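Local coordinates for protein azurocidin (Homo sapiens, PDB 1A7S) that binds heparin and the lipopolysaccharide of Gram-negative bacteria, acting as a neutrophil antibacterial and chemotactic glycoprotein built on a serine protease fold, at residues A[116-128]-A[139-151]. Numbering follows the deposited sequence.
Sequences TVEAGTRCQVAGW and RFPRFVNVTVTPE. With NAG (2-acetamido-2-deoxy-beta-D-glucopyranose), chain B; EOH (ethanol), chain G.
Strands 122-127 and 142-148 run antiparallel as a beta hairpin with a long connecting loop, their axes 4.5 Å apart and their N-to-C directions at 138°, within one of the two antiparallel sheets of this chymotrypsin-like fold. Cys123 with Val146, Val125 with Val144 and Gly127 with Arg142 are hydrogen-bonded pairs, with two bonds each. Just before strand 122-127, a type II turn from Glu118 to Thr121 extends the pairing: Gly120 N donates to Val148 O at 2.9 Å, and glycine suits this position, whose positive phi would press a CB against the preceding carbonyl.

On the face of Cys123, Val125, Val144 and Val146 the side chains are apolar, branched valines filling the buried space. Val125 and Val144 lie side by side, each with CG1 between its backbone N and carbonyl carbon (chi1 57° in both), which brings the two CG1 methyls to 3.6 Å. Val148 CG2 lies 3.8 Å from Cys123 SG, whose disulfide to Cys181 ties the hairpin to strand 178-181. At the far end Pro141 lies over one face of the Trp128 indole, its flat ring suiting a CH-pi contact; the indole NE1 donates to Tyr58 O.

The other, partly exposed face carries the glycan. Asn145 offers its amide ND2 to NAG C1 as a covalent link, nearly coplanar with the Gln124 amide alongside. Phe143 CE2 lies 3.4 Å from NAG C8, the acetamido methyl, while Arg122 NH2 reaches within 3.1 Å of NAG O5.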
ATOM      1  N   THR A 116      12.337 -12.349  -6.260  1.00 12.74           N
ATOM      2  CA  THR A 116      11.273 -13.268  -5.985  1.00 14.77           C
ATOM      3  C   THR A 116      11.058 -13.455  -4.500  1.00 13.93           C
ATOM      4  O   THR A 116      11.948 -13.289  -3.692  1.00 19.62           O
ATOM      5  CB  THR A 116      11.557 -14.716  -6.576  1.00 17.70           C
ATOM      6  OG1 THR A 116      12.821 -15.162  -6.127  1.00 22.58           O
ATOM      7  CG2 THR A 116      11.714 -14.518  -8.106  1.00 26.06           C
ATOM      8  N   VAL A 117       9.861 -13.884  -4.201  1.00 17.48           N
ATOM      9  CA  VAL A 117       9.434 -14.262  -2.867  1.00 21.29           C
ATOM     10  C   VAL A 117       8.704 -15.597  -2.993  1.00 23.17           C
ATOM     11  O   VAL A 117       7.685 -15.715  -3.676  1.00 25.28           O
ATOM     12  CB  VAL A 117       8.566 -13.182  -2.260  1.00 21.89           C
ATOM     13  CG1 VAL A 117       7.389 -12.782  -3.130  1.00 29.22           C
ATOM     14  CG2 VAL A 117       8.262 -13.398  -0.850  1.00 22.59           C
ATOM     15  N   GLU A 118       9.302 -16.656  -2.458  1.00 23.16           N
ATOM     16  CA  GLU A 118       8.756 -17.980  -2.618  1.00 24.40           C
ATOM     17  C   GLU A 118       7.527 -18.257  -1.788  1.00 20.10           C
ATOM     18  O   GLU A 118       7.301 -17.693  -0.727  1.00 14.79           O
ATOM     19  CB  GLU A 118       9.816 -19.052  -2.471  1.00 30.08           C
ATOM     20  CG  GLU A 118      10.031 -19.661  -1.143  1.00 37.23           C
ATOM     21  CD  GLU A 118      11.256 -20.530  -0.999  1.00 40.28           C
ATOM     22  OE1 GLU A 118      11.880 -20.897  -2.002  1.00 48.99           O
ATOM     23  OE2 GLU A 118      11.578 -20.951   0.178  1.00 42.36           O
ATOM     24  N   ALA A 119       6.687 -19.137  -2.316  1.00 18.05           N
ATOM     25  CA  ALA A 119       5.535 -19.634  -1.589  1.00 15.17           C
ATOM     26  C   ALA A 119       6.012 -20.109  -0.204  1.00 12.97           C
ATOM     27  O   ALA A 119       7.038 -20.693  -0.032  1.00 15.97           O
ATOM     28  CB  ALA A 119       4.888 -20.855  -2.283  1.00 17.09           C
ATOM     29  N   GLY A 120       5.221 -19.751   0.815  1.00 12.50           N
ATOM     30  CA  GLY A 120       5.569 -20.091   2.156  1.00 13.00           C
ATOM     31  C   GLY A 120       6.230 -18.930   2.910  1.00 11.60           C
ATOM     32  O   GLY A 120       6.359 -18.977   4.122  1.00 14.94           O
ATOM     33  N   THR A 121       6.629 -17.882   2.151  1.00 11.72           N
ATOM     34  CA  THR A 121       7.302 -16.725   2.846  1.00 12.48           C
ATOM     35  C   THR A 121       6.234 -16.001   3.675  1.00  9.89           C
ATOM     36  O   THR A 121       5.137 -15.745   3.233  1.00 10.99           O
ATOM     37  CB  THR A 121       7.833 -15.768   1.766  1.00 14.93           C
ATOM     38  OG1 THR A 121       8.815 -16.456   1.007  1.00 17.98           O
ATOM     39  CG2 THR A 121       8.565 -14.545   2.420  1.00 16.83           C
ATOM     40  N   ARG A 122       6.609 -15.735   4.912  1.00 11.88           N
ATOM     41  CA  ARG A 122       5.787 -14.970   5.838  1.00 12.68           C
ATOM     42  C   ARG A 122       5.993 -13.463   5.607  1.00 10.83           C
ATOM     43  O   ARG A 122       7.122 -12.979   5.434  1.00 15.22           O
ATOM     44  CB  ARG A 122       6.199 -15.370   7.274  1.00 17.98           C
ATOM     45  CG  ARG A 122       5.683 -16.855   7.451  1.00 24.60           C
ATOM     46  CD  ARG A 122       6.064 -17.373   8.823  1.00 30.23           C
ATOM     47  NE  ARG A 122       5.475 -16.643   9.905  1.00 36.20           N
ATOM     48  CZ  ARG A 122       4.648 -17.091  10.824  1.00 39.22           C
ATOM     49  NH1 ARG A 122       4.670 -18.386  11.209  1.00 50.16           N
ATOM     50  NH2 ARG A 122       3.824 -16.258  11.443  1.00 41.93           N
ATOM     51  N   CYS A 123       4.915 -12.763   5.558  1.00  9.88           N
ATOM     52  CA  CYS A 123       4.846 -11.328   5.342  1.00  8.39           C
ATOM     53  C   CYS A 123       3.817 -10.730   6.341  1.00  8.68           C
ATOM     54  O   CYS A 123       3.157 -11.447   7.082  1.00  9.86           O
ATOM     55  CB  CYS A 123       4.365 -11.075   3.906  1.00  9.41           C
ATOM     56  SG  CYS A 123       5.272 -11.894   2.599  1.00 11.44           S
ATOM     57  N   GLN A 124       3.697  -9.417   6.290  1.00  7.83           N
ATOM     58  CA  GLN A 124       2.641  -8.696   6.986  1.00  8.13           C
ATOM     59  C   GLN A 124       2.024  -7.657   6.029  1.00  7.70           C
ATOM     60  O   GLN A 124       2.676  -7.192   5.127  1.00  8.71           O
ATOM     61  CB  GLN A 124       3.136  -7.957   8.237  1.00  8.31           C
ATOM     62  CG  GLN A 124       3.614  -8.890   9.325  1.00  9.94           C
ATOM     63  CD  GLN A 124       3.964  -8.269  10.620  1.00 10.29           C
ATOM     64  OE1 GLN A 124       3.700  -8.892  11.719  1.00 15.11           O
ATOM     65  NE2 GLN A 124       4.483  -7.120  10.669  1.00  9.46           N
ATOM     66  N   VAL A 125       0.764  -7.355   6.331  1.00  7.67           N
ATOM     67  CA  VAL A 125       0.062  -6.269   5.694  1.00  7.64           C
ATOM     68  C   VAL A 125      -0.636  -5.459   6.755  1.00  7.28           C
ATOM     69  O   VAL A 125      -1.250  -6.096   7.690  1.00  9.16           O
ATOM     70  CB  VAL A 125      -0.844  -6.743   4.549  1.00  8.87           C
ATOM     71  CG1 VAL A 125      -1.858  -7.746   4.919  1.00 11.86           C
ATOM     72  CG2 VAL A 125      -1.368  -5.561   3.796  1.00 11.20           C
ATOM     73  N   ALA A 126      -0.605  -4.189   6.728  1.00  7.04           N
ATOM     74  CA  ALA A 126      -1.192  -3.270   7.669  1.00  7.14           C
ATOM     75  C   ALA A 126      -2.018  -2.217   6.925  1.00  7.89           C
ATOM     76  O   ALA A 126      -1.715  -1.814   5.816  1.00  9.65           O
ATOM     77  CB  ALA A 126      -0.125  -2.617   8.525  1.00  8.40           C
ATOM     78  N   GLY A 127      -3.012  -1.661   7.617  1.00  7.36           N
ATOM     79  CA  GLY A 127      -3.828  -0.641   7.060  1.00  8.05           C
ATOM     80  C   GLY A 127      -4.976  -0.239   7.937  1.00  6.91           C
ATOM     81  O   GLY A 127      -5.193  -0.844   9.001  1.00  7.41           O
ATOM     82  N   TRP A 128      -5.722   0.751   7.480  1.00  6.78           N
ATOM     83  CA  TRP A 128      -6.861   1.305   8.195  1.00  6.94           C
ATOM     84  C   TRP A 128      -8.181   0.781   7.627  1.00  7.58           C
ATOM     85  O   TRP A 128      -9.257   1.327   7.938  1.00  8.22           O
ATOM     86  CB  TRP A 128      -6.837   2.805   8.185  1.00  7.13           C
ATOM     87  CG  TRP A 128      -5.789   3.472   9.018  1.00  7.21           C
ATOM     88  CD1 TRP A 128      -5.943   3.790  10.343  1.00  7.76           C
ATOM     89  CD2 TRP A 128      -4.496   3.922   8.648  1.00  7.69           C
ATOM     90  NE1 TRP A 128      -4.821   4.427  10.800  1.00  7.71           N
ATOM     91  CE2 TRP A 128      -3.915   4.524   9.791  1.00  7.71           C
ATOM     92  CE3 TRP A 128      -3.747   3.865   7.456  1.00  8.03           C
ATOM     93  CZ2 TRP A 128      -2.633   5.061   9.769  1.00  8.53           C
ATOM     94  CZ3 TRP A 128      -2.488   4.438   7.444  1.00  9.40           C
ATOM     95  CH2 TRP A 128      -1.963   5.030   8.603  1.00  8.91           C
ATOM     96  N   ARG A 139     -10.243   3.206  12.810  1.00  8.94           N
ATOM     97  CA  ARG A 139      -9.516   4.463  13.081  1.00  7.95           C
ATOM     98  C   ARG A 139      -8.059   4.246  13.401  1.00  7.19           C
ATOM     99  O   ARG A 139      -7.226   5.104  13.164  1.00  7.80           O
ATOM    100  CB  ARG A 139     -10.212   5.287  14.186  1.00  9.27           C
ATOM    101  CG  ARG A 139     -10.128   4.663  15.586  1.00 10.18           C
ATOM    102  CD  ARG A 139     -11.064   5.382  16.565  1.00 10.54           C
ATOM    103  NE  ARG A 139     -10.624   6.737  16.814  1.00 10.23           N
ATOM    104  CZ  ARG A 139     -11.235   7.602  17.639  1.00 11.90           C
ATOM    105  NH1 ARG A 139     -12.495   7.340  18.027  1.00 15.14           N
ATOM    106  NH2 ARG A 139     -10.676   8.696  17.963  1.00 10.75           N
ATOM    107  N   PHE A 140      -7.747   3.074  13.954  1.00  8.21           N
ATOM    108  CA  PHE A 140      -6.336   2.707  14.241  1.00  8.61           C
ATOM    109  C   PHE A 140      -5.829   1.808  13.142  1.00  8.49           C
ATOM    110  O   PHE A 140      -6.579   1.021  12.519  1.00  9.40           O
ATOM    111  CB  PHE A 140      -6.267   1.979  15.593  1.00  9.60           C
ATOM    112  CG  PHE A 140      -6.758   2.803  16.767  1.00  9.60           C
ATOM    113  CD1 PHE A 140      -6.134   3.949  17.151  1.00 10.74           C
ATOM    114  CD2 PHE A 140      -7.915   2.438  17.425  1.00 11.84           C
ATOM    115  CE1 PHE A 140      -6.601   4.685  18.232  1.00 12.46           C
ATOM    116  CE2 PHE A 140      -8.419   3.203  18.458  1.00 11.48           C
ATOM    117  CZ  PHE A 140      -7.759   4.311  18.879  1.00 12.43           C
ATOM    118  N   PRO A 141      -4.535   1.795  12.865  1.00  8.32           N
ATOM    119  CA  PRO A 141      -4.005   0.855  11.914  1.00  8.17           C
ATOM    120  C   PRO A 141      -4.087  -0.581  12.521  1.00  7.77           C
ATOM    121  O   PRO A 141      -3.982  -0.706  13.730  1.00  8.39           O
ATOM    122  CB  PRO A 141      -2.560   1.282  11.680  1.00  8.73           C
ATOM    123  CG  PRO A 141      -2.327   2.439  12.600  1.00  9.51           C
ATOM    124  CD  PRO A 141      -3.445   2.423  13.632  1.00  9.29           C
ATOM    125  N   ARG A 142      -4.327  -1.529  11.657  1.00  7.79           N
ATOM    126  CA  ARG A 142      -4.354  -2.955  12.073  1.00  7.81           C
ATOM    127  C   ARG A 142      -3.395  -3.701  11.153  1.00  7.84           C
ATOM    128  O   ARG A 142      -3.131  -3.250  10.052  1.00  8.70           O
ATOM    129  CB  ARG A 142      -5.772  -3.496  12.065  1.00  9.09           C
ATOM    130  CG  ARG A 142      -6.730  -2.732  12.937  1.00  9.24           C
ATOM    131  CD  ARG A 142      -8.088  -3.373  12.992  1.00 10.37           C
ATOM    132  NE  ARG A 142      -8.063  -4.605  13.799  1.00 11.99           N
ATOM    133  CZ  ARG A 142      -8.121  -4.673  15.108  1.00 13.08           C
ATOM    134  NH1 ARG A 142      -8.209  -3.651  15.923  1.00 12.54           N
ATOM    135  NH2 ARG A 142      -8.037  -5.925  15.669  1.00 16.32           N
ATOM    136  N   PHE A 143      -2.942  -4.885  11.586  1.00  8.32           N
ATOM    137  CA  PHE A 143      -2.013  -5.675  10.824  1.00  8.22           C
ATOM    138  C   PHE A 143      -2.275  -7.141  10.985  1.00  8.40           C
ATOM    139  O   PHE A 143      -2.792  -7.624  12.011  1.00  8.77           O
ATOM    140  CB  PHE A 143      -0.565  -5.295  11.140  1.00  9.16           C
ATOM    141  CG  PHE A 143      -0.109  -5.775  12.500  1.00  9.15           C
ATOM    142  CD1 PHE A 143      -0.494  -5.117  13.657  1.00 10.45           C
ATOM    143  CD2 PHE A 143       0.695  -6.891  12.623  1.00 10.80           C
ATOM    144  CE1 PHE A 143      -0.188  -5.608  14.918  1.00 11.11           C
ATOM    145  CE2 PHE A 143       1.063  -7.318  13.895  1.00 12.25           C
ATOM    146  CZ  PHE A 143       0.594  -6.671  15.025  1.00 11.95           C
ATOM    147  N   VAL A 144      -1.884  -7.883   9.974  1.00  8.34           N
ATOM    148  CA  VAL A 144      -2.063  -9.337   9.964  1.00  8.51           C
ATOM    149  C   VAL A 144      -0.839 -10.009   9.330  1.00  8.25           C
ATOM    150  O   VAL A 144      -0.227  -9.445   8.417  1.00  9.20           O
ATOM    151  CB  VAL A 144      -3.350  -9.710   9.207  1.00  9.24           C
ATOM    152  CG1 VAL A 144      -3.414  -9.208   7.771  1.00 10.60           C
ATOM    153  CG2 VAL A 144      -3.805 -11.106   9.397  1.00 10.78           C
ATOM    154  N   ASN A 145      -0.490 -11.176   9.853  1.00  8.93           N
ATOM    155  CA  ASN A 145       0.518 -12.032   9.281  1.00  8.99           C
ATOM    156  C   ASN A 145      -0.101 -12.778   8.094  1.00  9.04           C
ATOM    157  O   ASN A 145      -1.206 -13.338   8.281  1.00 10.48           O
ATOM    158  CB  ASN A 145       0.952 -13.072  10.297  1.00  9.74           C
ATOM    159  CG  ASN A 145       1.834 -12.499  11.398  1.00 11.65           C
ATOM    160  OD1 ASN A 145       2.505 -11.475  11.242  1.00 14.13           O
ATOM    161  ND2 ASN A 145       1.824 -13.212  12.536  1.00 13.31           N
ATOM    162  N   VAL A 146       0.555 -12.807   6.976  1.00  8.98           N
ATOM    163  CA  VAL A 146       0.075 -13.495   5.801  1.00  9.35           C
ATOM    164  C   VAL A 146       1.209 -14.345   5.230  1.00 10.19           C
ATOM    165  O   VAL A 146       2.398 -14.049   5.512  1.00 11.65           O
ATOM    166  CB  VAL A 146      -0.568 -12.596   4.745  1.00  9.93           C
ATOM    167  CG1 VAL A 146      -1.678 -11.699   5.357  1.00 10.43           C
ATOM    168  CG2 VAL A 146       0.466 -11.700   4.067  1.00 11.15           C
ATOM    169  N   THR A 147       0.856 -15.306   4.404  1.00  9.78           N
ATOM    170  CA  THR A 147       1.861 -16.206   3.800  1.00 10.04           C
ATOM    171  C   THR A 147       1.684 -16.229   2.310  1.00  9.53           C
ATOM    172  O   THR A 147       0.567 -16.346   1.804  1.00 10.84           O
ATOM    173  CB  THR A 147       1.687 -17.639   4.401  1.00 13.14           C
ATOM    174  OG1 THR A 147       1.874 -17.520   5.812  1.00 15.25           O
ATOM    175  CG2 THR A 147       2.738 -18.560   3.843  1.00 13.80           C
ATOM    176  N   VAL A 148       2.767 -16.148   1.564  1.00 10.07           N
ATOM    177  CA  VAL A 148       2.696 -16.183   0.070  1.00 10.84           C
ATOM    178  C   VAL A 148       2.222 -17.530  -0.382  1.00 11.52           C
ATOM    179  O   VAL A 148       2.701 -18.553   0.060  1.00 12.89           O
ATOM    180  CB  VAL A 148       4.091 -15.854  -0.494  1.00 11.22           C
ATOM    181  CG1 VAL A 148       4.102 -16.032  -2.022  1.00 12.82           C
ATOM    182  CG2 VAL A 148       4.488 -14.433  -0.099  1.00 12.09           C
ATOM    183  N   THR A 149       1.229 -17.513  -1.292  1.00 12.95           N
ATOM    184  CA  THR A 149       0.637 -18.710  -1.849  1.00 16.84           C
ATOM    185  C   THR A 149       1.512 -19.360  -2.908  1.00 19.64           C
ATOM    186  O   THR A 149       2.388 -18.748  -3.465  1.00 21.23           O
ATOM    187  CB  THR A 149      -0.724 -18.432  -2.527  1.00 16.25           C
ATOM    188  OG1 THR A 149      -0.481 -17.719  -3.749  1.00 16.97           O
ATOM    189  CG2 THR A 149      -1.678 -17.649  -1.690  1.00 16.86           C
ATOM    190  N   PRO A 150       1.173 -20.609  -3.223  1.00 27.23           N
ATOM    191  CA  PRO A 150       1.739 -21.260  -4.412  1.00 30.21           C
ATOM    192  C   PRO A 150       1.354 -20.488  -5.672  1.00 28.10           C
ATOM    193  O   PRO A 150       0.350 -19.790  -5.695  1.00 26.29           O
ATOM    194  CB  PRO A 150       1.127 -22.628  -4.433  1.00 32.70           C
ATOM    195  CG  PRO A 150       0.698 -22.893  -3.018  1.00 31.73           C
ATOM    196  CD  PRO A 150       0.270 -21.552  -2.503  1.00 28.39           C
ATOM    197  N   GLU A 151       2.256 -20.470  -6.625  1.00 29.68           N
ATOM    198  CA  GLU A 151       2.137 -19.701  -7.828  1.00 31.82           C
ATOM    199  C   GLU A 151       0.883 -20.093  -8.566  1.00 29.47           C
ATOM    200  O   GLU A 151       0.171 -19.330  -9.172  1.00 25.47           O
ATOM    201  CB  GLU A 151       3.400 -19.800  -8.683  1.00 36.60           C
ATOM    202  CG  GLU A 151       3.629 -21.050  -9.432  1.00 42.40           C
ATOM    203  CD  GLU A 151       5.052 -21.344  -9.855  1.00 47.77           C
ATOM    204  OE1 GLU A 151       5.973 -21.066  -9.067  1.00 56.22           O
ATOM    205  OE2 GLU A 151       5.282 -21.886 -10.977  1.00 52.71           O
TER
HETATM  206  C1  NAG B   1       2.752 -12.972  13.612  1.00 17.95           C
HETATM  207  C2  NAG B   1       1.829 -12.877  14.874  1.00 19.08           C
HETATM  208  C3  NAG B   1       2.715 -12.830  16.107  1.00 21.63           C
HETATM  209  C4  NAG B   1       3.529 -14.201  16.100  1.00 23.96           C
HETATM  210  C5  NAG B   1       4.439 -14.069  14.856  1.00 22.73           C
HETATM  211  C6  NAG B   1       5.185 -15.340  14.540  1.00 25.71           C
HETATM  212  C7  NAG B   1      -0.211 -11.504  14.492  1.00 17.83           C
HETATM  213  C8  NAG B   1      -0.809 -10.147  14.305  1.00 21.23           C
HETATM  214  N2  NAG B   1       1.101 -11.573  14.822  1.00 17.29           N
HETATM  215  O3  NAG B   1       1.924 -12.875  17.249  1.00 26.12           O
HETATM  216  O4  NAG B   1       4.358 -14.085  17.301  1.00 24.91           O
HETATM  217  O5  NAG B   1       3.556 -14.166  13.715  1.00 20.47           O
HETATM  218  O6  NAG B   1       4.438 -16.457  14.938  1.00 38.39           O
HETATM  219  O7  NAG B   1      -0.823 -12.504  14.305  1.00 23.74           O
HETATM  220  C1  EOH G 419       2.766  -2.922   5.989  1.00 15.26           C
HETATM  221  C2  EOH G 419       3.107  -4.190   6.668  1.00 11.26           C
HETATM  222  O   EOH G 419       1.464  -2.823   5.303  1.00  9.49           O